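PDB 2DZP: tryptophan synthase alpha chain, which catalyses the aldol cleavage of indoleglycerol phosphate to indole and glyceraldehyde 3-phosphate in the last step of tryptophan biosynthesis. Local coordinates for residues I35-P40 / I83-Y88; L162-G167 / E174-A179. The protein carries 1 engineered substitution. One frame throughout, in Å; residues are numbered along the deposited sequence.

Contact 1 of 2, residues I35-P40 / I83-Y88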
ATOM      1  N   ILE A  35       5.557  -2.749  -4.758  1.00 29.58           N
ATOM      2  CA  ILE A  35       5.785  -1.671  -3.808  1.00 32.11           C
ATOM      3  C   ILE A  35       4.565  -0.772  -3.683  1.00 31.80           C
ATOM      4  O   ILE A  35       3.887  -0.495  -4.670  1.00 31.76           O
ATOM      5  CB  ILE A  35       6.980  -0.809  -4.233  1.00 34.09           C
ATOM      6  CG1 ILE A  35       8.194  -1.698  -4.486  1.00 34.78           C
ATOM      7  CG2 ILE A  35       7.301   0.204  -3.146  1.00 34.63           C
ATOM      8  CD1 ILE A  35       9.395  -0.939  -4.986  1.00 39.36           C
ATOM      9  N   GLU A  36       4.297  -0.317  -2.461  1.00 31.92           N
ATOM     10  CA  GLU A  36       3.159   0.552  -2.181  1.00 30.21           C
ATOM     11  C   GLU A  36       3.666   1.869  -1.602  1.00 30.93           C
ATOM     12  O   GLU A  36       4.292   1.887  -0.542  1.00 29.08           O
ATOM     13  CB  GLU A  36       2.230  -0.124  -1.183  1.00 31.99           C
ATOM     14  CG  GLU A  36       0.840   0.469  -1.125  1.00 34.80           C
ATOM     15  CD  GLU A  36      -0.051  -0.263  -0.145  1.00 36.55           C
ATOM     16  OE1 GLU A  36      -1.287  -0.217  -0.328  1.00 37.29           O
ATOM     17  OE2 GLU A  36       0.485  -0.872   0.811  1.00 32.55           O
ATOM     18  N   LEU A  37       3.391   2.969  -2.301  1.00 31.15           N
ATOM     19  CA  LEU A  37       3.847   4.283  -1.868  1.00 31.85           C
ATOM     20  C   LEU A  37       2.703   5.144  -1.367  1.00 32.28           C
ATOM     21  O   LEU A  37       1.756   5.426  -2.098  1.00 33.61           O
ATOM     22  CB  LEU A  37       4.552   4.998  -3.018  1.00 31.78           C
ATOM     23  CG  LEU A  37       5.236   6.315  -2.650  1.00 32.27           C
ATOM     24  CD1 LEU A  37       6.436   6.025  -1.755  1.00 31.50           C
ATOM     25  CD2 LEU A  37       5.668   7.044  -3.908  1.00 32.48           C
ATOM     26  N   GLY A  38       2.797   5.572  -0.116  1.00 33.58           N
ATOM     27  CA  GLY A  38       1.745   6.388   0.448  1.00 34.64           C
ATOM     28  C   GLY A  38       1.961   7.880   0.304  1.00 36.19           C
ATOM     29  O   GLY A  38       3.088   8.379   0.362  1.00 36.99           O
ATOM     30  N   ILE A  39       0.858   8.590   0.103  1.00 36.75           N
ATOM     31  CA  ILE A  39       0.869  10.035  -0.030  1.00 35.86           C
ATOM     32  C   ILE A  39       0.383  10.610   1.297  1.00 35.17           C
ATOM     33  O   ILE A  39      -0.790  10.478   1.641  1.00 33.78           O
ATOM     34  CB  ILE A  39      -0.075  10.495  -1.174  1.00 36.55           C
ATOM     35  CG1 ILE A  39       0.573  10.191  -2.527  1.00 35.49           C
ATOM     36  CG2 ILE A  39      -0.391  11.980  -1.041  1.00 36.00           C
ATOM     37  CD1 ILE A  39      -0.286  10.550  -3.716  1.00 35.82           C
ATOM     38  N   PRO A  40       1.283  11.247   2.062  1.00 35.65           N
ATOM     39  CA  PRO A  40       0.911  11.834   3.353  1.00 34.24           C
ATOM     40  C   PRO A  40      -0.259  12.809   3.234  1.00 34.53           C
ATOM     41  O   PRO A  40      -0.346  13.578   2.276  1.00 34.56           O
ATOM     42  CB  PRO A  40       2.208  12.498   3.820  1.00 35.65           C
ATOM     43  CG  PRO A  40       2.930  12.792   2.542  1.00 35.75           C
ATOM     44  CD  PRO A  40       2.687  11.552   1.733  1.00 34.95           C
ATOM     45  N   ILE A  83       4.092  -0.610  -9.103  1.00 30.51           N
ATOM     46  CA  ILE A  83       3.965   0.389  -8.060  1.00 28.64           C
ATOM     47  C   ILE A  83       2.509   0.777  -7.878  1.00 26.69           C
ATOM     48  O   ILE A  83       1.817   1.091  -8.842  1.00 26.13           O
ATOM     49  CB  ILE A  83       4.779   1.662  -8.397  1.00 30.92           C
ATOM     50  CG1 ILE A  83       6.276   1.363  -8.286  1.00 31.65           C
ATOM     51  CG2 ILE A  83       4.394   2.793  -7.466  1.00 28.22           C
ATOM     52  CD1 ILE A  83       7.156   2.557  -8.577  1.00 34.02           C
ATOM     53  N   VAL A  84       2.045   0.733  -6.636  1.00 26.01           N
ATOM     54  CA  VAL A  84       0.681   1.123  -6.319  1.00 24.94           C
ATOM     55  C   VAL A  84       0.784   2.388  -5.473  1.00 26.02           C
ATOM     56  O   VAL A  84       1.542   2.447  -4.501  1.00 23.87           O
ATOM     57  CB  VAL A  84      -0.064   0.018  -5.529  1.00 26.09           C
ATOM     58  CG1 VAL A  84      -1.431   0.514  -5.090  1.00 25.05           C
ATOM     59  CG2 VAL A  84      -0.219  -1.228  -6.401  1.00 25.70           C
ATOM     60  N   LEU A  85       0.039   3.409  -5.866  1.00 26.95           N
ATOM     61  CA  LEU A  85       0.049   4.667  -5.152  1.00 29.97           C
ATOM     62  C   LEU A  85      -1.113   4.680  -4.158  1.00 32.27           C
ATOM     63  O   LEU A  85      -2.265   4.461  -4.541  1.00 32.79           O
ATOM     64  CB  LEU A  85      -0.091   5.810  -6.162  1.00 31.14           C
ATOM     65  CG  LEU A  85       0.340   7.220  -5.751  1.00 32.59           C
ATOM     66  CD1 LEU A  85       1.794   7.204  -5.307  1.00 30.48           C
ATOM     67  CD2 LEU A  85       0.162   8.169  -6.929  1.00 32.16           C
ATOM     68  N   MET A  86      -0.816   4.911  -2.880  1.00 32.57           N
ATOM     69  CA  MET A  86      -1.874   4.953  -1.870  1.00 36.44           C
ATOM     70  C   MET A  86      -2.180   6.398  -1.493  1.00 35.45           C
ATOM     71  O   MET A  86      -1.271   7.222  -1.358  1.00 37.19           O
ATOM     72  CB  MET A  86      -1.473   4.154  -0.624  1.00 39.00           C
ATOM     73  CG  MET A  86      -2.639   3.896   0.321  1.00 43.43           C
ATOM     74  SD  MET A  86      -2.350   2.542   1.495  1.00 48.56           S
ATOM     75  CE  MET A  86      -2.536   3.376   3.066  1.00 49.02           C
ATOM     76  N   THR A  87      -3.461   6.707  -1.322  1.00 34.98           N
ATOM     77  CA  THR A  87      -3.863   8.069  -0.989  1.00 33.70           C
ATOM     78  C   THR A  87      -5.282   8.190  -0.462  1.00 34.76           C
ATOM     79  O   THR A  87      -6.080   7.246  -0.537  1.00 34.77           O
ATOM     80  CB  THR A  87      -3.788   8.986  -2.226  1.00 34.57           C
ATOM     81  OG1 THR A  87      -4.418  10.241  -1.934  1.00 34.48           O
ATOM     82  CG2 THR A  87      -4.518   8.348  -3.403  1.00 32.64           C
ATOM     83  N   TYR A  88      -5.581   9.370   0.074  1.00 31.68           N
ATOM     84  CA  TYR A  88      -6.915   9.683   0.555  1.00 30.88           C
ATOM     85  C   TYR A  88      -7.549  10.427  -0.605  1.00 31.04           C
ATOM     86  O   TYR A  88      -6.840  11.038  -1.404  1.00 30.57           O
ATOM     87  CB  TYR A  88      -6.854  10.572   1.801  1.00 29.82           C
ATOM     88  CG  TYR A  88      -6.633   9.778   3.061  1.00 27.30           C
ATOM     89  CD1 TYR A  88      -5.369   9.299   3.397  1.00 25.26           C
ATOM     90  CD2 TYR A  88      -7.705   9.445   3.883  1.00 26.68           C
ATOM     91  CE1 TYR A  88      -5.183   8.506   4.519  1.00 25.97           C
ATOM     92  CE2 TYR A  88      -7.531   8.651   5.005  1.00 24.74           C
ATOM     93  CZ  TYR A  88      -6.272   8.183   5.319  1.00 26.21           C
ATOM     94  OH  TYR A  88      -6.107   7.385   6.432  1.00 24.23           O
TER
HETATM   95  O   HOH W   1      -3.402  10.764   1.033  1.00 55.31           O
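Ile-35 to Gly-38 pair one to one with Ile-83 to Met-86 as adjacent parallel strands, their axes 4.6 Å apart at closest approach and inclined by 28°. The hydrogen bonds pass to and fro as parallel pairing requires: Val-84 N gives to Ile-35 O, Leu-37 N to Val-84 O at 2.9 Å, and Met-86 N to Leu-37 O, almost straight at 176°. A fourth, more bent, runs from Ile-39 N to Met-86 O and carries the pairing past the end of strand 35-38. Beyond it one water accepts a hydrogen bond from Tyr-88 N and donates one to Ile-39 O at 2.7 Å, bridging the two segments where they part.

Glu-36, Val-84 and Met-86 share one face of the sheet. Glu-36 puts CG anti to its own N (chi1 -163°) and runs on extended, which carries the carboxylate out from this face of the sheet, with OE1 3.5 Å from Met-86 SD. OE1 is buried with no polar partner in the model, and the thioether is its neighbour across the strands. Met-86 CB lies near Gly-38 CA, and farther out its side chain touches Asp-47.

On the other face Leu-37 and Leu-85 lie side by side, CD2 against CD1 at 4.1 Å. Ile-39 slants across Leu-85, with CD1 4.0 Å from Leu-85 CG and also 4.1 Å from Thr-87 CB. Helix 67-76 covers this face near Ile-35 and Ile-83.

Strands 35-38 and 83-87 are the second and third of the eight parallel strands of a TIM barrel. Glu-36 and Asp-47 are its proton acceptors, and Tyr-88 OH hydrogen-bonds Asp-47, as expected of an active site at the C-terminal ends of the strands.

Contact 2 of 2, residues L162-G167 / E174-A179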
ATOM      1  N   LEU A 162      -6.823  -6.129   1.814  1.00 15.73           N
ATOM      2  CA  LEU A 162      -7.469  -6.388   3.095  1.00 19.53           C
ATOM      3  C   LEU A 162      -6.653  -5.778   4.240  1.00 21.62           C
ATOM      4  O   LEU A 162      -5.430  -5.937   4.297  1.00 22.99           O
ATOM      5  CB  LEU A 162      -7.632  -7.907   3.308  1.00 14.44           C
ATOM      6  CG  LEU A 162      -8.225  -8.698   2.119  1.00 14.48           C
ATOM      7  CD1 LEU A 162      -8.279 -10.185   2.436  1.00 11.44           C
ATOM      8  CD2 LEU A 162      -9.619  -8.181   1.797  1.00 14.55           C
ATOM      9  N   VAL A 163      -7.326  -5.059   5.135  1.00 22.39           N
ATOM     10  CA  VAL A 163      -6.639  -4.460   6.271  1.00 26.88           C
ATOM     11  C   VAL A 163      -7.307  -4.839   7.583  1.00 31.14           C
ATOM     12  O   VAL A 163      -8.254  -5.633   7.620  1.00 28.82           O
ATOM     13  CB  VAL A 163      -6.590  -2.912   6.194  1.00 27.59           C
ATOM     14  CG1 VAL A 163      -5.873  -2.473   4.922  1.00 25.32           C
ATOM     15  CG2 VAL A 163      -7.997  -2.333   6.264  1.00 22.31           C
ATOM     16  N   SER A 164      -6.797  -4.258   8.660  1.00 36.31           N
ATOM     17  CA  SER A 164      -7.323  -4.500   9.989  1.00 42.17           C
ATOM     18  C   SER A 164      -6.838  -3.365  10.877  1.00 45.74           C
ATOM     19  O   SER A 164      -5.632  -3.212  11.081  1.00 45.69           O
ATOM     20  CB  SER A 164      -6.800  -5.836  10.515  1.00 41.67           C
ATOM     21  OG  SER A 164      -7.428  -6.191  11.732  1.00 47.74           O
ATOM     22  N   LEU A 165      -7.757  -2.551  11.389  1.00 50.45           N
ATOM     23  CA  LEU A 165      -7.344  -1.455  12.266  1.00 53.44           C
ATOM     24  C   LEU A 165      -6.734  -2.105  13.501  1.00 55.92           C
ATOM     25  O   LEU A 165      -5.777  -1.595  14.081  1.00 58.11           O
ATOM     26  CB  LEU A 165      -8.544  -0.578  12.663  1.00 52.45           C
ATOM     27  CG  LEU A 165      -8.293   0.653  13.558  1.00 51.66           C
ATOM     28  CD1 LEU A 165      -9.521   1.554  13.570  1.00 51.05           C
ATOM     29  CD2 LEU A 165      -7.957   0.222  14.971  1.00 49.58           C
ATOM     30  N   TYR A 166      -7.296  -3.252  13.872  1.00 58.06           N
ATOM     31  CA  TYR A 166      -6.862  -4.033  15.031  1.00 60.32           C
ATOM     32  C   TYR A 166      -5.393  -3.935  15.440  1.00 60.04           C
ATOM     33  O   TYR A 166      -5.077  -3.575  16.578  1.00 59.12           O
ATOM     34  CB  TYR A 166      -7.209  -5.510  14.813  1.00 63.48           C
ATOM     35  CG  TYR A 166      -8.660  -5.850  15.073  1.00 67.33           C
ATOM     36  CD1 TYR A 166      -9.685  -5.258  14.326  1.00 68.73           C
ATOM     37  CD2 TYR A 166      -9.010  -6.756  16.077  1.00 68.30           C
ATOM     38  CE1 TYR A 166     -11.027  -5.559  14.576  1.00 70.09           C
ATOM     39  CE2 TYR A 166     -10.348  -7.066  16.334  1.00 70.77           C
ATOM     40  CZ  TYR A 166     -11.350  -6.462  15.581  1.00 71.02           C
ATOM     41  OH  TYR A 166     -12.669  -6.764  15.833  1.00 72.30           O
ATOM     42  N   GLY A 167      -4.496  -4.263  14.517  1.00 58.78           N
ATOM     43  CA  GLY A 167      -3.084  -4.236  14.836  1.00 57.97           C
ATOM     44  C   GLY A 167      -2.664  -5.666  15.112  1.00 57.88           C
ATOM     45  O   GLY A 167      -2.782  -6.519  14.235  1.00 58.55           O
ATOM     46  N   GLU A 174      -0.101 -10.917  17.868  1.00 42.43           N
ATOM     47  CA  GLU A 174      -0.539 -11.896  16.890  1.00 40.81           C
ATOM     48  C   GLU A 174      -1.643 -11.353  16.000  1.00 36.98           C
ATOM     49  O   GLU A 174      -2.377 -10.445  16.383  1.00 33.54           O
ATOM     50  CB  GLU A 174      -1.004 -13.175  17.594  1.00 43.94           C
ATOM     51  CG  GLU A 174      -1.887 -12.939  18.805  1.00 47.57           C
ATOM     52  CD  GLU A 174      -2.243 -14.231  19.515  1.00 49.88           C
ATOM     53  OE1 GLU A 174      -2.978 -15.053  18.926  1.00 50.54           O
ATOM     54  OE2 GLU A 174      -1.782 -14.428  20.661  1.00 48.57           O
ATOM     55  N   ILE A 175      -1.739 -11.902  14.797  1.00 34.59           N
ATOM     56  CA  ILE A 175      -2.765 -11.477  13.862  1.00 32.80           C
ATOM     57  C   ILE A 175      -4.112 -11.847  14.474  1.00 30.50           C
ATOM     58  O   ILE A 175      -4.351 -13.007  14.818  1.00 30.77           O
ATOM     59  CB  ILE A 175      -2.611 -12.185  12.507  1.00 32.97           C
ATOM     60  CG1 ILE A 175      -1.184 -12.008  11.989  1.00 33.64           C
ATOM     61  CG2 ILE A 175      -3.604 -11.610  11.508  1.00 33.66           C
ATOM     62  CD1 ILE A 175      -0.749 -10.562  11.872  1.00 33.80           C
ATOM     63  N   PRO A 176      -5.004 -10.860  14.636  1.00 29.16           N
ATOM     64  CA  PRO A 176      -6.320 -11.136  15.219  1.00 28.44           C
ATOM     65  C   PRO A 176      -7.160 -12.082  14.365  1.00 27.73           C
ATOM     66  O   PRO A 176      -7.056 -12.083  13.136  1.00 25.53           O
ATOM     67  CB  PRO A 176      -6.938  -9.744  15.354  1.00 27.63           C
ATOM     68  CG  PRO A 176      -6.304  -8.981  14.242  1.00 28.67           C
ATOM     69  CD  PRO A 176      -4.872  -9.437  14.276  1.00 29.12           C
ATOM     70  N   LYS A 177      -7.982 -12.893  15.024  1.00 27.18           N
ATOM     71  CA  LYS A 177      -8.838 -13.839  14.319  1.00 28.63           C
ATOM     72  C   LYS A 177      -9.775 -13.120  13.361  1.00 26.64           C
ATOM     73  O   LYS A 177     -10.152 -13.655  12.320  1.00 25.54           O
ATOM     74  CB  LYS A 177      -9.641 -14.678  15.319  1.00 31.41           C
ATOM     75  CG  LYS A 177      -8.762 -15.569  16.196  1.00 37.14           C
ATOM     76  CD  LYS A 177      -7.842 -16.450  15.340  1.00 39.80           C
ATOM     77  CE  LYS A 177      -6.796 -17.180  16.175  1.00 41.22           C
ATOM     78  NZ  LYS A 177      -7.410 -18.000  17.255  1.00 41.70           N
ATOM     79  N   THR A 178     -10.150 -11.901  13.715  1.00 25.34           N
ATOM     80  CA  THR A 178     -11.034 -11.129  12.859  1.00 26.74           C
ATOM     81  C   THR A 178     -10.373 -10.898  11.486  1.00 23.15           C
ATOM     82  O   THR A 178     -11.038 -10.943  10.454  1.00 22.31           O
ATOM     83  CB  THR A 178     -11.385  -9.774  13.516  1.00 27.62           C
ATOM     84  OG1 THR A 178     -12.364  -9.097  12.723  1.00 32.09           O
ATOM     85  CG2 THR A 178     -10.150  -8.907  13.636  1.00 25.71           C
ATOM     86  N   ALA A 179      -9.064 -10.664  11.481  1.00 19.16           N
ATOM     87  CA  ALA A 179      -8.344 -10.442  10.227  1.00 20.35           C
ATOM     88  C   ALA A 179      -8.240 -11.760   9.448  1.00 19.33           C
ATOM     89  O   ALA A 179      -8.347 -11.773   8.218  1.00 17.48           O
ATOM     90  CB  ALA A 179      -6.945  -9.869  10.505  1.00 15.62           C
TER
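Tyr-166 and Thr-178 meet because their first torsions send the ring and the methyl toward one another: Tyr-166 CG stands anti to its carbonyl carbon (chi1 -79°), while Thr-178 turns OG1 anti to its N (chi1 -174°) and leaves CG2 as the branch aimed at the ring. The two segments belong to a beta-alpha unit of the TIM barrel, strand 159-163 leading through a loop, unmodelled at 169-172, into helix 177-187. The methyl sits over the ring's centre as a CH-pi contact, 11° off the normal; its exact spacing is doubtful, the tyrosine being poorly ordered. Replacing Thr-178 by a glycine, which removes the methyl over the ring's centre, would probably leave the aromatic group, held then mainly by Pro-176 on this side of the contact, freer to turn.

Pro-176, at the N-cap of the helix, makes the second hold. Its CG lies 3.6 Å from Tyr-166 CB, its CB approaches the ring obliquely, and its CD is 3.6 Å from Gly-167 O. Pro-176 O also accepts a weak bond from Ala-179 N, in the first turn of the helix.

Nearer the strand the packing involves Ser-164, with Pro-142 against both Ser-164 and Thr-178. Ser-164 OG, buried with no polar partner in the model, is 3.9 Å from Pro-176 CG and 3.9 Å from Ala-179 CB.

How the contacts relate
Contact 1 is core and contact 2 surface: their centres lie about 6 Å and 16 Å from the centre of the chain, and about 20 Å from each other. They do not touch, the nearest atoms being about 7 Å apart. Both include strands of the same closed barrel, but contact 1 joins two neighbouring strands, whereas contact 2 joins the end of one strand and its loop to the helix that follows. The chemistry follows the place: four backbone hydrogen bonds and fully buried side chains in 35-40/83-88, against van der Waals and CH-pi packing without any cross-segment hydrogen bond in 162-167/174-179. Only contact 1 contains a proton acceptor.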